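Long-range contacts in SidF, inhibitor of growth family, member 3 (Legionella pneumophila subsp. pneumophila, PDB 4FYE), which is a bacterial phosphoinositide phosphatase that probably removes the 3-phosphate from phosphatidylinositol trisphosphate at membranes: residues Tyr12-Val23 / Val40-Val51; Leu680-Lys688 / Gln722-Asn730. The protein carries 1 engineered substitution. All blocks are in the same frame, centred on the assembly; numbering follows the deposited sequence.

Contact 1: Tyr12-Val23 / Val40-Val51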
loop_
_atom_site.group_PDB
_atom_site.type_symbol
_atom_site.label_atom_id
_atom_site.label_comp_id
_atom_site.label_asym_id
_atom_site.label_seq_id
_atom_site.Cartn_x
_atom_site.Cartn_y
_atom_site.Cartn_z
ATOM N N TYR A 12 -8.505 -18.272 -3.940
ATOM C CA TYR A 12 -8.860 -17.142 -4.776
ATOM C C TYR A 12 -7.819 -16.711 -5.836
ATOM O O TYR A 12 -8.158 -16.535 -7.010
ATOM C CB TYR A 12 -9.265 -15.965 -3.942
ATOM C CG TYR A 12 -9.903 -14.841 -4.713
ATOM C CD1 TYR A 12 -10.910 -15.063 -5.674
ATOM C CD2 TYR A 12 -9.553 -13.546 -4.448
ATOM C CE1 TYR A 12 -11.525 -14.002 -6.350
ATOM C CE2 TYR A 12 -10.168 -12.482 -5.090
ATOM C CZ TYR A 12 -11.145 -12.708 -6.035
ATOM O OH TYR A 12 -11.689 -11.604 -6.664
ATOM N N VAL A 13 -6.564 -16.564 -5.456
ATOM C CA VAL A 13 -5.539 -16.101 -6.413
ATOM C C VAL A 13 -5.401 -17.118 -7.560
ATOM O O VAL A 13 -5.205 -16.748 -8.754
ATOM C CB VAL A 13 -4.208 -15.951 -5.676
ATOM C CG1 VAL A 13 -3.062 -15.845 -6.651
ATOM C CG2 VAL A 13 -4.275 -14.787 -4.635
ATOM N N THR A 14 -5.547 -18.399 -7.205
ATOM C CA THR A 14 -5.472 -19.465 -8.160
ATOM C C THR A 14 -6.620 -19.386 -9.148
ATOM O O THR A 14 -6.411 -19.508 -10.349
ATOM C CB THR A 14 -5.560 -20.811 -7.459
ATOM O OG1 THR A 14 -4.403 -20.967 -6.616
ATOM C CG2 THR A 14 -5.619 -21.916 -8.491
ATOM N N HIS A 15 -7.842 -19.191 -8.675
ATOM C CA HIS A 15 -8.938 -19.010 -9.634
ATOM C C HIS A 15 -8.709 -17.830 -10.549
ATOM O O HIS A 15 -9.011 -17.880 -11.708
ATOM C CB HIS A 15 -10.257 -18.899 -8.911
ATOM C CG HIS A 15 -10.791 -20.217 -8.466
ATOM N ND1 HIS A 15 -11.713 -20.906 -9.184
ATOM C CD2 HIS A 15 -10.456 -21.010 -7.376
ATOM C CE1 HIS A 15 -11.979 -22.064 -8.559
ATOM N NE2 HIS A 15 -11.202 -22.130 -7.452
ATOM N N LEU A 16 -8.116 -16.766 -10.010
ATOM C CA LEU A 16 -7.925 -15.527 -10.730
ATOM C C LEU A 16 -6.989 -15.693 -11.894
ATOM O O LEU A 16 -7.081 -14.957 -12.838
ATOM C CB LEU A 16 -7.374 -14.442 -9.796
ATOM C CG LEU A 16 -8.458 -13.754 -8.991
ATOM C CD1 LEU A 16 -7.919 -12.845 -7.841
ATOM C CD2 LEU A 16 -9.331 -12.987 -9.957
ATOM N N LEU A 17 -6.072 -16.637 -11.806
ATOM C CA LEU A 17 -5.075 -16.821 -12.829
ATOM C C LEU A 17 -5.490 -17.853 -13.854
ATOM O O LEU A 17 -4.721 -18.191 -14.717
ATOM C CB LEU A 17 -3.741 -17.216 -12.189
ATOM C CG LEU A 17 -3.221 -16.001 -11.424
ATOM C CD1 LEU A 17 -2.102 -16.389 -10.470
ATOM C CD2 LEU A 17 -2.810 -14.924 -12.395
ATOM N N SER A 18 -6.705 -18.366 -13.767
ATOM C CA SER A 18 -7.114 -19.460 -14.657
ATOM C C SER A 18 -7.906 -18.897 -15.851
ATOM O O SER A 18 -7.822 -17.686 -16.149
ATOM C CB SER A 18 -7.948 -20.506 -13.887
ATOM O OG SER A 18 -9.171 -19.930 -13.441
ATOM N N ASP A 19 -8.678 -19.763 -16.517
ATOM C CA ASP A 19 -9.360 -19.361 -17.723
ATOM C C ASP A 19 -10.599 -18.582 -17.395
ATOM O O ASP A 19 -11.560 -19.162 -16.916
ATOM C CB ASP A 19 -9.693 -20.563 -18.612
ATOM C CG ASP A 19 -8.945 -20.514 -19.946
ATOM O OD1 ASP A 19 -7.867 -19.879 -19.997
ATOM O OD2 ASP A 19 -9.424 -21.088 -20.949
ATOM N N LEU A 20 -10.592 -17.278 -17.663
ATOM C CA LEU A 20 -11.743 -16.446 -17.279
ATOM C C LEU A 20 -12.641 -16.034 -18.424
ATOM O O LEU A 20 -12.205 -16.026 -19.602
ATOM C CB LEU A 20 -11.278 -15.191 -16.539
ATOM C CG LEU A 20 -10.369 -15.433 -15.327
ATOM C CD1 LEU A 20 -9.604 -14.142 -15.045
ATOM C CD2 LEU A 20 -11.147 -15.867 -14.088
ATOM N N GLU A 21 -13.880 -15.657 -18.074
ATOM C CA GLU A 21 -14.882 -15.268 -19.073
ATOM C C GLU A 21 -14.664 -13.832 -19.511
ATOM O O GLU A 21 -14.732 -12.940 -18.675
ATOM C CB GLU A 21 -16.320 -15.404 -18.556
ATOM C CG GLU A 21 -17.386 -14.913 -19.548
ATOM C CD GLU A 21 -18.783 -15.544 -19.364
ATOM O OE1 GLU A 21 -19.776 -14.939 -19.841
ATOM O OE2 GLU A 21 -18.916 -16.642 -18.760
ATOM N N PRO A 22 -14.448 -13.611 -20.835
ATOM C CA PRO A 22 -14.342 -12.261 -21.419
ATOM C C PRO A 22 -15.556 -11.359 -21.118
ATOM O O PRO A 22 -16.659 -11.852 -20.925
ATOM C CB PRO A 22 -14.223 -12.552 -22.936
ATOM C CG PRO A 22 -13.600 -13.919 -23.030
ATOM C CD PRO A 22 -14.151 -14.672 -21.837
ATOM N N VAL A 23 -15.310 -10.053 -21.042
ATOM C CA VAL A 23 -16.317 -9.005 -20.909
ATOM C C VAL A 23 -16.143 -8.035 -22.087
ATOM O O VAL A 23 -15.024 -7.547 -22.334
ATOM C CB VAL A 23 -16.096 -8.154 -19.659
ATOM C CG1 VAL A 23 -17.210 -7.138 -19.496
ATOM C CG2 VAL A 23 -15.936 -9.015 -18.418
ATOM N N VAL A 40 -10.156 -7.501 -20.249
ATOM C CA VAL A 40 -11.123 -7.481 -19.195
ATOM C C VAL A 40 -11.979 -8.738 -19.161
ATOM O O VAL A 40 -12.381 -9.283 -20.203
ATOM C CB VAL A 40 -12.008 -6.241 -19.306
ATOM C CG1 VAL A 40 -12.801 -6.050 -18.021
ATOM C CG2 VAL A 40 -11.135 -5.027 -19.537
ATOM N N PHE A 41 -12.279 -9.169 -17.949
ATOM C CA PHE A 41 -12.811 -10.501 -17.729
ATOM C C PHE A 41 -13.761 -10.517 -16.517
ATOM O O PHE A 41 -13.772 -9.584 -15.685
ATOM C CB PHE A 41 -11.658 -11.434 -17.393
ATOM C CG PHE A 41 -10.678 -11.674 -18.519
ATOM C CD1 PHE A 41 -11.003 -12.522 -19.581
ATOM C CD2 PHE A 41 -9.378 -11.121 -18.465
ATOM C CE1 PHE A 41 -10.087 -12.780 -20.597
ATOM C CE2 PHE A 41 -8.470 -11.359 -19.482
ATOM C CZ PHE A 41 -8.819 -12.202 -20.560
ATOM N N LYS A 42 -14.536 -11.590 -16.357
ATOM C CA LYS A 42 -15.492 -11.631 -15.221
ATOM C C LYS A 42 -14.759 -12.189 -14.033
ATOM O O LYS A 42 -13.876 -13.028 -14.209
ATOM C CB LYS A 42 -16.704 -12.490 -15.541
ATOM C CG LYS A 42 -17.726 -11.866 -16.498
ATOM C CD LYS A 42 -19.009 -12.710 -16.434
ATOM C CE LYS A 42 -19.943 -12.585 -17.636
ATOM N NZ LYS A 42 -21.001 -13.667 -17.620
ATOM N N ASP A 43 -15.080 -11.720 -12.826
ATOM C CA ASP A 43 -14.462 -12.304 -11.631
ATOM C C ASP A 43 -14.885 -13.767 -11.500
ATOM O O ASP A 43 -16.062 -14.096 -11.678
ATOM C CB ASP A 43 -14.822 -11.511 -10.391
ATOM C CG ASP A 43 -14.014 -11.932 -9.178
ATOM O OD1 ASP A 43 -14.419 -12.939 -8.533
ATOM O OD2 ASP A 43 -12.969 -11.285 -8.894
ATOM N N PRO A 44 -13.925 -14.665 -11.244
ATOM C CA PRO A 44 -14.274 -16.091 -11.206
ATOM C C PRO A 44 -15.139 -16.440 -10.011
ATOM O O PRO A 44 -15.620 -17.577 -9.903
ATOM C CB PRO A 44 -12.923 -16.796 -11.040
ATOM C CG PRO A 44 -12.016 -15.768 -10.427
ATOM C CD PRO A 44 -12.509 -14.419 -10.900
ATOM N N MET A 45 -15.351 -15.496 -9.119
ATOM C CA MET A 45 -15.999 -15.844 -7.877
ATOM C C MET A 45 -17.012 -14.826 -7.431
ATOM O O MET A 45 -18.078 -15.207 -7.006
ATOM C CB MET A 45 -14.968 -16.123 -6.770
ATOM C CG MET A 45 -14.028 -17.255 -7.155
ATOM S SD MET A 45 -13.409 -18.312 -5.846
ATOM C CE MET A 45 -13.547 -17.249 -4.407
ATOM N N LEU A 46 -16.695 -13.542 -7.522
ATOM C CA LEU A 46 -17.677 -12.548 -7.154
ATOM C C LEU A 46 -18.507 -12.054 -8.339
ATOM O O LEU A 46 -17.982 -11.485 -9.294
ATOM C CB LEU A 46 -17.043 -11.408 -6.383
ATOM C CG LEU A 46 -18.053 -10.608 -5.538
ATOM C CD1 LEU A 46 -19.280 -11.382 -5.019
ATOM C CD2 LEU A 46 -17.290 -9.945 -4.399
ATOM N N ASP A 47 -19.815 -12.246 -8.229
ATOM C CA ASP A 47 -20.759 -12.149 -9.351
ATOM C C ASP A 47 -20.585 -10.958 -10.313
ATOM O O ASP A 47 -20.342 -11.164 -11.505
ATOM C CB ASP A 47 -22.187 -12.175 -8.817
ATOM C CG ASP A 47 -22.463 -11.004 -7.905
ATOM O OD1 ASP A 47 -23.661 -10.651 -7.768
ATOM O OD2 ASP A 47 -21.470 -10.423 -7.363
ATOM N N GLY A 48 -20.728 -9.724 -9.836
ATOM C CA GLY A 48 -20.607 -8.580 -10.776
ATOM C C GLY A 48 -19.237 -7.887 -10.757
ATOM O O GLY A 48 -19.118 -6.766 -11.194
ATOM N N LYS A 49 -18.206 -8.534 -10.214
ATOM C CA LYS A 49 -16.863 -7.943 -10.249
ATOM C C LYS A 49 -16.049 -8.296 -11.527
ATOM O O LYS A 49 -16.294 -9.325 -12.200
ATOM C CB LYS A 49 -16.060 -8.216 -8.965
ATOM C CG LYS A 49 -16.748 -7.926 -7.617
ATOM C CD LYS A 49 -17.347 -6.531 -7.461
ATOM C CE LYS A 49 -17.692 -6.223 -6.000
ATOM N NZ LYS A 49 -18.077 -4.796 -5.760
ATOM N N GLN A 50 -15.114 -7.412 -11.869
ATOM C CA GLN A 50 -14.302 -7.607 -13.052
ATOM C C GLN A 50 -12.833 -7.661 -12.743
ATOM O O GLN A 50 -12.396 -7.196 -11.687
ATOM C CB GLN A 50 -14.598 -6.519 -14.083
ATOM C CG GLN A 50 -15.849 -6.872 -14.892
ATOM C CD GLN A 50 -16.390 -5.701 -15.699
ATOM O OE1 GLN A 50 -15.659 -4.768 -16.048
ATOM N NE2 GLN A 50 -17.686 -5.752 -16.012
ATOM N N VAL A 51 -12.077 -8.143 -13.725
ATOM C CA VAL A 51 -10.673 -8.327 -13.592
ATOM C C VAL A 51 -9.978 -7.816 -14.824
ATOM O O VAL A 51 -10.380 -8.162 -15.929
ATOM C CB VAL A 51 -10.420 -9.811 -13.509
ATOM C CG1 VAL A 51 -8.963 -10.084 -13.287
ATOM C CG2 VAL A 51 -11.256 -10.364 -12.386
#

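Contact 2: Leu680-Lys688 / Gln722-Asn730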
loop_
_atom_site.group_PDB
_atom_site.type_symbol
_atom_site.label_atom_id
_atom_site.label_comp_id
_atom_site.label_asym_id
_atom_site.label_seq_id
_atom_site.Cartn_x
_atom_site.Cartn_y
_atom_site.Cartn_z
ATOM N N LEU A 680 18.153 -4.025 -4.890
ATOM C CA LEU A 680 18.162 -2.626 -4.457
ATOM C C LEU A 680 19.414 -1.849 -4.872
ATOM O O LEU A 680 19.283 -0.725 -5.302
ATOM C CB LEU A 680 17.918 -2.534 -2.964
ATOM C CG LEU A 680 16.557 -2.948 -2.392
ATOM C CD1 LEU A 680 16.634 -2.680 -0.881
ATOM C CD2 LEU A 680 15.458 -2.098 -3.067
ATOM N N ASP A 681 20.588 -2.469 -4.794
ATOM C CA ASP A 681 21.867 -1.800 -4.969
ATOM C C ASP A 681 22.185 -1.630 -6.434
ATOM O O ASP A 681 22.842 -0.642 -6.821
ATOM C CB ASP A 681 22.995 -2.598 -4.277
ATOM C CG ASP A 681 22.769 -2.770 -2.726
ATOM O OD1 ASP A 681 21.953 -1.992 -2.141
ATOM O OD2 ASP A 681 23.419 -3.669 -2.095
ATOM N N HIS A 682 21.724 -2.576 -7.257
ATOM C CA HIS A 682 22.013 -2.526 -8.701
ATOM C C HIS A 682 21.662 -1.170 -9.287
ATOM O O HIS A 682 20.570 -0.640 -9.068
ATOM C CB HIS A 682 21.390 -3.678 -9.527
ATOM C CG HIS A 682 21.846 -3.667 -10.983
ATOM N ND1 HIS A 682 21.210 -2.928 -11.960
ATOM C CD2 HIS A 682 22.973 -4.229 -11.594
ATOM C CE1 HIS A 682 21.867 -3.055 -13.122
ATOM N NE2 HIS A 682 22.950 -3.850 -12.906
ATOM N N ARG A 683 22.618 -0.593 -10.004
ATOM C CA ARG A 683 22.481 0.712 -10.609
ATOM C C ARG A 683 21.891 0.555 -12.030
ATOM O O ARG A 683 22.590 0.100 -12.947
ATOM C CB ARG A 683 23.884 1.444 -10.654
ATOM C CG ARG A 683 24.513 1.809 -9.282
ATOM C CD ARG A 683 23.585 2.655 -8.355
ATOM N NE ARG A 683 22.422 1.941 -7.756
ATOM C CZ ARG A 683 21.290 2.565 -7.327
ATOM N NH1 ARG A 683 21.132 3.904 -7.450
ATOM N NH2 ARG A 683 20.277 1.882 -6.770
ATOM N N ARG A 684 20.635 0.961 -12.234
ATOM C CA ARG A 684 20.027 0.780 -13.573
ATOM C C ARG A 684 20.712 1.662 -14.584
ATOM O O ARG A 684 21.116 2.787 -14.260
ATOM C CB ARG A 684 18.507 1.020 -13.567
ATOM C CG ARG A 684 17.712 -0.206 -13.189
ATOM C CD ARG A 684 16.908 -0.070 -11.883
ATOM N NE ARG A 684 17.642 -0.476 -10.696
ATOM C CZ ARG A 684 17.180 -1.189 -9.649
ATOM N NH1 ARG A 684 15.960 -1.674 -9.576
ATOM N NH2 ARG A 684 18.023 -1.455 -8.645
ATOM N N THR A 685 20.884 1.156 -15.804
ATOM C CA THR A 685 21.628 1.902 -16.843
ATOM C C THR A 685 20.809 2.256 -18.063
ATOM O O THR A 685 21.281 3.057 -18.826
ATOM C CB THR A 685 22.873 1.148 -17.334
ATOM O OG1 THR A 685 22.463 -0.135 -17.806
ATOM C CG2 THR A 685 23.875 0.938 -16.200
ATOM N N HIS A 686 19.612 1.688 -18.265
ATOM C CA HIS A 686 18.700 2.168 -19.341
ATOM C C HIS A 686 19.230 1.915 -20.746
ATOM O O HIS A 686 18.799 2.544 -21.709
ATOM C CB HIS A 686 18.354 3.666 -19.162
ATOM C CG HIS A 686 18.141 4.052 -17.718
ATOM N ND1 HIS A 686 19.095 4.669 -16.971
ATOM C CD2 HIS A 686 17.059 3.829 -16.862
ATOM C CE1 HIS A 686 18.623 4.859 -15.726
ATOM N NE2 HIS A 686 17.388 4.319 -15.659
ATOM N N GLY A 687 20.158 0.982 -20.844
ATOM C CA GLY A 687 20.907 0.688 -22.066
ATOM C C GLY A 687 20.169 -0.256 -22.999
ATOM O O GLY A 687 19.051 -0.695 -22.705
ATOM N N LYS A 688 20.761 -0.566 -24.142
ATOM C CA LYS A 688 20.105 -1.547 -24.975
ATOM C C LYS A 688 20.387 -2.946 -24.418
ATOM O O LYS A 688 19.633 -3.867 -24.663
ATOM C CB LYS A 688 20.502 -1.417 -26.421
ATOM C CG LYS A 688 21.980 -1.450 -26.713
ATOM C CD LYS A 688 22.091 -1.027 -28.162
ATOM C CE LYS A 688 23.200 -1.798 -28.844
ATOM N NZ LYS A 688 23.060 -1.494 -30.291
ATOM N N GLN A 722 14.515 10.938 -8.232
ATOM C CA GLN A 722 15.544 11.756 -7.608
ATOM C C GLN A 722 16.901 11.367 -8.070
ATOM O O GLN A 722 17.739 12.222 -8.212
ATOM C CB GLN A 722 15.537 11.620 -6.081
ATOM C CG GLN A 722 14.330 12.318 -5.441
ATOM C CD GLN A 722 14.179 13.757 -5.862
ATOM O OE1 GLN A 722 13.293 14.083 -6.635
ATOM N NE2 GLN A 722 15.047 14.624 -5.366
ATOM N N ASP A 723 17.133 10.062 -8.207
ATOM C CA ASP A 723 18.337 9.527 -8.810
ATOM C C ASP A 723 18.015 8.419 -9.884
ATOM O O ASP A 723 17.412 7.361 -9.567
ATOM C CB ASP A 723 19.244 8.997 -7.708
ATOM C CG ASP A 723 20.469 8.322 -8.258
ATOM O OD1 ASP A 723 20.499 8.087 -9.501
ATOM O OD2 ASP A 723 21.380 7.981 -7.472
ATOM N N LYS A 724 18.408 8.668 -11.145
ATOM C CA LYS A 724 17.771 7.972 -12.286
ATOM C C LYS A 724 18.213 6.481 -12.259
ATOM O O LYS A 724 17.550 5.593 -12.758
ATOM C CB LYS A 724 18.090 8.625 -13.630
ATOM C CG LYS A 724 19.566 8.551 -13.934
ATOM C CD LYS A 724 19.904 9.016 -15.341
ATOM C CE LYS A 724 21.353 8.586 -15.639
ATOM N NZ LYS A 724 21.960 8.998 -16.934
ATOM N N ALA A 725 19.320 6.207 -11.591
ATOM C CA ALA A 725 19.817 4.864 -11.529
ATOM C C ALA A 725 18.997 3.944 -10.608
ATOM O O ALA A 725 19.179 2.709 -10.654
ATOM C CB ALA A 725 21.264 4.933 -11.119
ATOM N N ASN A 726 18.093 4.547 -9.811
ATOM C CA ASN A 726 17.090 3.818 -8.994
ATOM C C ASN A 726 15.953 3.129 -9.715
ATOM O O ASN A 726 15.317 2.269 -9.088
ATOM C CB ASN A 726 16.470 4.699 -7.909
ATOM C CG ASN A 726 17.469 5.055 -6.806
ATOM O OD1 ASN A 726 18.425 4.323 -6.599
ATOM N ND2 ASN A 726 17.240 6.186 -6.092
ATOM N N PHE A 727 15.689 3.477 -10.997
ATOM C CA PHE A 727 14.561 2.901 -11.702
ATOM C C PHE A 727 14.853 2.611 -13.177
ATOM O O PHE A 727 15.526 3.388 -13.870
ATOM C CB PHE A 727 13.365 3.846 -11.561
ATOM C CG PHE A 727 12.859 3.966 -10.143
ATOM C CD1 PHE A 727 11.996 3.034 -9.623
ATOM C CD2 PHE A 727 13.245 5.044 -9.335
ATOM C CE1 PHE A 727 11.545 3.153 -8.304
ATOM C CE2 PHE A 727 12.778 5.183 -8.050
ATOM C CZ PHE A 727 11.945 4.211 -7.523
ATOM N N ALA A 728 14.344 1.486 -13.649
ATOM C CA ALA A 728 14.429 1.093 -15.046
ATOM C C ALA A 728 13.771 2.135 -15.942
ATOM O O ALA A 728 14.268 2.449 -17.028
ATOM C CB ALA A 728 13.769 -0.241 -15.242
ATOM N N ASP A 729 12.680 2.727 -15.489
ATOM C CA ASP A 729 11.908 3.607 -16.381
ATOM C C ASP A 729 12.302 5.117 -16.202
ATOM O O ASP A 729 12.993 5.510 -15.281
ATOM C CB ASP A 729 10.430 3.452 -16.134
ATOM C CG ASP A 729 10.015 4.141 -14.867
ATOM O OD1 ASP A 729 10.372 3.586 -13.808
ATOM O OD2 ASP A 729 9.445 5.275 -14.904
ATOM N N ASN A 730 11.837 5.968 -17.094
ATOM C CA ASN A 730 12.318 7.303 -17.128
ATOM C C ASN A 730 11.220 8.328 -16.680
ATOM O O ASN A 730 11.356 9.516 -16.955
ATOM C CB ASN A 730 12.744 7.576 -18.542
ATOM C CG ASN A 730 11.570 7.500 -19.590
ATOM O OD1 ASN A 730 10.399 7.428 -19.252
ATOM N ND2 ASN A 730 11.915 7.576 -20.873
#

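Contact 1: Tyr12-Val23 / Val40-Val51
E21, P22 and V23 run along strand 39-42, adding a short antiparallel bridge to the edge of the six-stranded mixed sheet beside the hairpin of strands 39-42 and 50-55. K42 N donates to E21 O at 2.7 Å and V23 N to V40 O at 3.1 Å, flanking P22 and F41, a non-hydrogen-bonded pair in which a proline, having no N-H, costs no bond. On the exposed side the extended chains of E21 and K42 lie side by side, and NZ meets OE1 at 2.8 Å from above the carboxylate plane, a salt bridge suited to long, solvent-facing residues. Under the helix end, L16 and L20 close over the P44 ring, with L20 CD2 3.6 Å from P44 CB. Buried D43 divides its oxygens: OD1 takes M45 N, closing an Asx turn, and L46 N, extending it to an Asx motif, from opposite faces of its plane, while OD2 receives Y12 OH on its syn lone pair at 2.6 Å. The tyrosine reaches that carboxylate because its CG stands anti to the backbone N (chi1 -169°). Farther out M45 SD lies over one face of the H15 ring, 4.4 Å from its centroid.

Contact 2: Leu680-Lys688 / Gln722-Asn730
R684 N donates to A725 O at 2.8 Å, where the chain leaving helix 678-681 meets the short 3-10 segment 724-726. Two side chains extend this link. R683 grips N726 end-on, NH1 at 2.9 Å and NH2 at 3.1 Å from the same OD1, its guanidinium turned 72° from the amide plane; A725 O sits over the centre of one guanidinium face, so the arginine contributes both its edge and its face. On the other flank, the H686 ring enters a row of backbone carbonyls edge-on, and NE2 donates to F727 O at 2.7 Å, nearly along the C=O axis. A flat ring with an N-H at its rim suits a site lined by the carbonyl oxygens of K724, F727 and A728. A725, with only a methyl group, lets the backbones approach closely.

Behind these atoms lies a second shell. R683 curls back (chi2 -54°) to the C-terminal end of helix 678-681, where NE binds D681 O at 2.8 Å and NH2 binds L680 O; these bonds keep the guanidinium in position for N726. R684 also turns back, and its NH2 meets H682 O at 2.7 Å in an almost straight bond (169°). Its NH1 forms a salt bridge with D697, which also accepts from A728 N, so one carboxylate of helix 692-699 ties both segments. E694 of that helix takes the amides of T685 and H686, holding the backbone at the histidine. The amide group of N726 is steadied by ND2, which donates to G621 O. The 3-10 turn starts from an Asx turn, in which A725 N meets D723 OD1 at 3.0 Å from above the carboxylate plane.

Overall arrangement
From the N terminus, helix 9-16 gives way to an extended segment, and contact 1 brings 40-51 back against 12-23, closing a mostly irregular loop of 16 residues at the edge of the six-stranded sheet. The helix also packs on strands 184-189 and 199-206. The chain then builds the rest of that sheet, the four-stranded sheet and the long helices before contact 2 opens near the C-terminal end. Segments 680-688 and 722-730 enclose helices 692-699 and 701-712 and join the end of helix 678-681 to the loop leading to helix 733-741. The two loops follow in series, neither nested nor crossed; the centres of contact 1 and contact 2 lie about 35 Å apart.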